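Side-chain contacts in uncharacterized protein (Chaetomium thermophilum, PDB 3LPZ), which probably acts as the Get4 component of the Get pathway, an alpha-solenoid that binds Get5 in the biogenesis of tail-anchored membrane proteins: residues G102-F107 against P112-F117; A205-Y210 against M250-V255. One frame throughout, in Å; residues are numbered along the deposited sequence. Where two conformers were deposited one is given.

Contact 1: residues G102-F107 against P112-F117; sequences GCLRLF and PVRKRF
Phe-107 and Phe-117 meet in a buried, largely apolar contact between successive helices of the Get4 alpha-solenoid, where the chain leaves helix 94-104 through a type I turn (Leu-104 to Phe-107) and soon enters helix 112-128. Over one face of the Phe-107 ring lies the aliphatic stem of Arg-114, whose CG sits 4.0 Å from the ring centroid in a CH-pi contact, while CD packs 3.5 Å from Phe-107 CB. The two phenyl rings pair obliquely, planes 31° apart, and Phe-107 CE1 comes 3.6 Å from Phe-117 CD2. A chi1 of 176°, with CG opposite the backbone N, extends Phe-117 across to helix 94-104, setting its CZ 4.0 Å from CB of Cys-103, whose small side chain lets the end of the ring come close; Ala-78 and Val-82 of helix 71-88 also touch it. Were Phe-107 replaced by an alanine, a gap would probably open between the turn and helix 112-128, and the Arg-114 stem would lose the ring face it lies on. Arginine suits its place because its polar end escapes the apolar layer: NH2 forms a salt bridge with Glu-149, and NH1 donates to a water, 3.1 Å away, which in turn donates to Leu-104 O and Phe-107 O.

Contact 2: residues A205-Y210 against M250-V255; sequences AANTAY and MLLLSV
Segments 205-210 and 250-255 are helical and run roughly antiparallel, their directions 154° apart and their axes no closer than 11.1 Å. At that spacing the backbones stay well separated, the nearest CA atoms being those of Asn-207 and Leu-252, 7.3 Å apart, and the side chain of Leu-252 takes part in every side-chain contact across the gap. It divides its two methyls: CD2 lies 3.9 Å from Ala-206 CB, and CD1 is 3.5 Å from Tyr-210 CB and equally near the root of the ring at CG. A branched leucine can thus touch successive turns of the facing helix, and the single methyl of Ala-206 lets it approach closely. This is helix-to-helix packing within the alpha-solenoid, joining helices 203-220 and 243-256; on helix 186-199, Leu-198 touches Ala-206 and Val-194 touches Tyr-210. The tyrosine's chi1 of 166° swings CG away from the backbone N; its hydroxyl hydrogen-bonds with Ser-249 OG of helix 243-256 and with Arg-237 N of strand 237-238. A polar asparagine suits its partly exposed position: Asn-207 OD1 lies 3.7 Å from Leu-252 CD2, the two side chains running alongside in opposing senses, and accepts from a water 3.1 Å away.

Contact 1 precedes contact 2 along the chain, and the two lie on opposite sides of the chain's centre, with their own centres 35 Å apart and nearest atoms about 18 Å apart. They share no helix, although both belong to the same Get4 solenoid. Contact 1 joins helices 94-104 and 112-128, neighbours linked by a short loop; contact 2 joins helices 203-220 and 243-256, between which the chain forms the small two-stranded antiparallel sheet, 227-228 with 237-238. Such separate, local helix-packing layers are how an alpha-solenoid is built: an elongated array stabilised by adjacent helices, presenting extended surface consistent with the multiple interactions attributed to Get4.

Contact 1: residues G102-F107 against P112-F117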
# COMPACT_ATOMS: atom_id res chain seq x y z
N GLY A 102 -10.11 -1.08 16.00
CA GLY A 102 -11.46 -0.88 16.51
C GLY A 102 -11.91 0.57 16.28
O GLY A 102 -13.08 0.82 15.93
N CYS A 103 -11.01 1.53 16.51
CA CYS A 103 -11.34 2.95 16.22
C CYS A 103 -11.50 3.21 14.72
O CYS A 103 -12.49 3.82 14.27
CB CYS A 103 -10.28 3.90 16.80
SG CYS A 103 -10.19 3.90 18.62
N LEU A 104 -10.52 2.73 13.95
CA LEU A 104 -10.46 2.94 12.50
C LEU A 104 -11.77 2.58 11.79
O LEU A 104 -12.28 3.36 10.96
CB LEU A 104 -9.34 2.08 11.88
CG LEU A 104 -9.10 2.26 10.36
CD1 LEU A 104 -8.72 3.69 10.05
CD2 LEU A 104 -7.99 1.28 9.81
N ARG A 105 -12.29 1.40 12.12
CA ARG A 105 -13.45 0.87 11.42
C ARG A 105 -14.73 1.61 11.79
O ARG A 105 -15.74 1.48 11.12
CB ARG A 105 -13.60 -0.62 11.71
CG ARG A 105 -12.45 -1.45 11.11
CD ARG A 105 -12.82 -2.93 11.19
NE ARG A 105 -11.78 -3.86 10.73
CZ ARG A 105 -11.55 -4.19 9.46
NH1 ARG A 105 -12.27 -3.63 8.48
NH2 ARG A 105 -10.60 -5.08 9.15
N LEU A 106 -14.70 2.40 12.86
CA LEU A 106 -15.89 3.17 13.25
C LEU A 106 -15.97 4.60 12.72
O LEU A 106 -17.00 5.25 12.87
CB LEU A 106 -16.09 3.13 14.77
CG LEU A 106 -16.43 1.76 15.40
CD1 LEU A 106 -16.21 1.82 16.92
CD2 LEU A 106 -17.85 1.31 15.08
N PHE A 107 -14.91 5.09 12.08
CA PHE A 107 -14.97 6.39 11.42
C PHE A 107 -15.85 6.32 10.17
O PHE A 107 -15.80 5.32 9.44
CB PHE A 107 -13.61 6.83 10.90
CG PHE A 107 -12.69 7.39 11.94
CD1 PHE A 107 -11.79 6.55 12.62
CD2 PHE A 107 -12.65 8.77 12.18
CE1 PHE A 107 -10.89 7.08 13.55
CE2 PHE A 107 -11.77 9.29 13.10
CZ PHE A 107 -10.87 8.46 13.78
N PRO A 112 -13.07 14.10 8.27
CA PRO A 112 -11.73 14.66 8.05
C PRO A 112 -10.69 14.17 9.06
O PRO A 112 -9.53 13.95 8.69
CB PRO A 112 -11.94 16.18 8.21
CG PRO A 112 -13.36 16.39 7.76
CD PRO A 112 -14.11 15.16 8.27
N VAL A 113 -11.11 13.96 10.30
CA VAL A 113 -10.16 13.55 11.31
C VAL A 113 -9.61 12.14 11.03
O VAL A 113 -8.54 11.81 11.53
CB VAL A 113 -10.71 13.70 12.74
CG1 VAL A 113 -9.66 13.20 13.78
CG2 VAL A 113 -11.01 15.19 13.02
N ARG A 114 -10.32 11.32 10.24
CA ARG A 114 -9.80 9.96 9.92
C ARG A 114 -8.44 9.99 9.19
O ARG A 114 -7.59 9.12 9.41
CB ARG A 114 -10.81 9.08 9.14
CG ARG A 114 -10.38 7.63 9.15
CD ARG A 114 -11.28 6.73 8.32
NE ARG A 114 -11.03 6.95 6.90
CZ ARG A 114 -11.52 6.19 5.93
NH1 ARG A 114 -12.29 5.15 6.23
NH2 ARG A 114 -11.22 6.48 4.67
N LYS A 115 -8.24 10.99 8.35
CA LYS A 115 -6.98 11.19 7.62
C LYS A 115 -5.80 11.40 8.59
O LYS A 115 -4.74 10.78 8.43
CB LYS A 115 -7.05 12.43 6.70
CG LYS A 115 -8.10 12.37 5.60
CD LYS A 115 -8.15 13.71 4.82
CE LYS A 115 -8.87 13.59 3.48
NZ LYS A 115 -10.19 12.89 3.60
N ARG A 116 -6.00 12.28 9.56
CA ARG A 116 -5.00 12.51 10.61
C ARG A 116 -4.79 11.24 11.44
O ARG A 116 -3.66 10.87 11.72
CB ARG A 116 -5.44 13.67 11.53
CG ARG A 116 -4.38 14.13 12.56
CD ARG A 116 -4.98 15.21 13.48
NE ARG A 116 -4.10 15.64 14.56
CZ ARG A 116 -2.80 15.38 14.63
NH1 ARG A 116 -2.22 14.69 13.66
NH2 ARG A 116 -2.08 15.81 15.66
N PHE A 117 -5.88 10.57 11.82
CA PHE A 117 -5.76 9.34 12.61
C PHE A 117 -4.90 8.30 11.87
O PHE A 117 -4.00 7.71 12.46
CB PHE A 117 -7.13 8.76 12.96
CG PHE A 117 -7.05 7.46 13.69
CD1 PHE A 117 -6.59 7.40 15.01
CD2 PHE A 117 -7.40 6.26 13.05
CE1 PHE A 117 -6.50 6.17 15.71
CE2 PHE A 117 -7.31 5.03 13.74
CZ PHE A 117 -6.87 4.99 15.08
O HOH W 1 -13.63 3.91 8.68

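Contact 2: residues A205-Y210 against M250-V255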
# COMPACT_ATOMS: atom_id res chain seq x y z
N ALA A 205 4.71 -11.91 -3.32
CA ALA A 205 3.53 -11.08 -3.51
C ALA A 205 3.29 -10.77 -5.00
O ALA A 205 2.16 -10.83 -5.47
CB ALA A 205 3.67 -9.78 -2.72
N ALA A 206 4.36 -10.46 -5.72
CA ALA A 206 4.27 -10.16 -7.16
C ALA A 206 3.63 -11.36 -7.88
O ALA A 206 2.73 -11.20 -8.72
CB ALA A 206 5.65 -9.89 -7.73
N ASN A 207 4.11 -12.56 -7.52
CA ASN A 207 3.56 -13.81 -8.06
C ASN A 207 2.10 -13.99 -7.76
O ASN A 207 1.31 -14.34 -8.66
CB ASN A 207 4.33 -15.03 -7.56
CG ASN A 207 5.72 -15.14 -8.17
OD1 ASN A 207 5.99 -14.59 -9.24
ND2 ASN A 207 6.61 -15.89 -7.49
N THR A 208 1.73 -13.76 -6.50
CA THR A 208 0.34 -13.89 -6.09
C THR A 208 -0.54 -12.89 -6.87
O THR A 208 -1.59 -13.27 -7.39
CB THR A 208 0.19 -13.71 -4.54
OG1 THR A 208 0.91 -14.76 -3.89
CG2 THR A 208 -1.28 -13.75 -4.09
N ALA A 209 -0.15 -11.61 -6.91
CA ALA A 209 -0.96 -10.62 -7.62
C ALA A 209 -1.14 -11.01 -9.10
O ALA A 209 -2.23 -10.94 -9.64
CB ALA A 209 -0.33 -9.22 -7.52
N TYR A 210 -0.06 -11.46 -9.72
CA TYR A 210 -0.12 -11.92 -11.10
C TYR A 210 -1.11 -13.09 -11.28
O TYR A 210 -1.95 -13.10 -12.18
CB TYR A 210 1.28 -12.35 -11.52
CG TYR A 210 1.29 -13.14 -12.80
CD1 TYR A 210 1.22 -12.49 -14.04
CD2 TYR A 210 1.35 -14.54 -12.77
CE1 TYR A 210 1.21 -13.22 -15.22
CE2 TYR A 210 1.35 -15.28 -13.96
CZ TYR A 210 1.28 -14.60 -15.18
OH TYR A 210 1.28 -15.33 -16.35
N MET A 250 6.84 -13.47 -18.39
CA MET A 250 8.24 -13.88 -18.58
C MET A 250 9.23 -13.10 -17.70
O MET A 250 10.25 -13.63 -17.28
CB MET A 250 8.67 -13.77 -20.05
CG MET A 250 7.78 -14.49 -21.02
SD MET A 250 7.83 -16.26 -20.77
CE MET A 250 9.50 -16.64 -21.27
N LEU A 251 8.94 -11.84 -17.44
CA LEU A 251 9.73 -11.07 -16.50
C LEU A 251 9.69 -11.74 -15.13
O LEU A 251 10.73 -11.94 -14.49
CB LEU A 251 9.24 -9.62 -16.42
CG LEU A 251 9.91 -8.70 -15.39
CD1 LEU A 251 11.40 -8.59 -15.68
CD2 LEU A 251 9.25 -7.30 -15.34
N LEU A 252 8.49 -12.11 -14.67
CA LEU A 252 8.39 -12.87 -13.42
C LEU A 252 9.17 -14.18 -13.41
O LEU A 252 9.81 -14.53 -12.39
CB LEU A 252 6.92 -13.13 -13.04
CG LEU A 252 6.14 -11.94 -12.47
CD1 LEU A 252 4.66 -12.33 -12.31
CD2 LEU A 252 6.72 -11.44 -11.13
N LEU A 253 9.10 -14.92 -14.52
CA LEU A 253 9.95 -16.12 -14.63
C LEU A 253 11.42 -15.77 -14.52
O LEU A 253 12.13 -16.37 -13.75
CB LEU A 253 9.73 -16.86 -15.94
CG LEU A 253 8.77 -18.04 -15.98
CD1 LEU A 253 8.99 -18.80 -17.31
CD2 LEU A 253 8.94 -18.97 -14.76
N SER A 254 11.86 -14.77 -15.28
CA SER A 254 13.28 -14.40 -15.36
C SER A 254 13.85 -13.95 -14.02
O SER A 254 15.01 -14.17 -13.74
CB SER A 254 13.50 -13.29 -16.39
OG SER A 254 13.12 -13.72 -17.68
N VAL A 255 13.02 -13.29 -13.22
CA VAL A 255 13.41 -12.81 -11.91
C VAL A 255 14.00 -13.92 -11.00
O VAL A 255 14.94 -13.67 -10.24
CB VAL A 255 12.25 -12.01 -11.26
CG1 VAL A 255 12.12 -12.28 -9.77
CG2 VAL A 255 12.38 -10.52 -11.62
O HOH W 2 9.03 -14.81 -9.99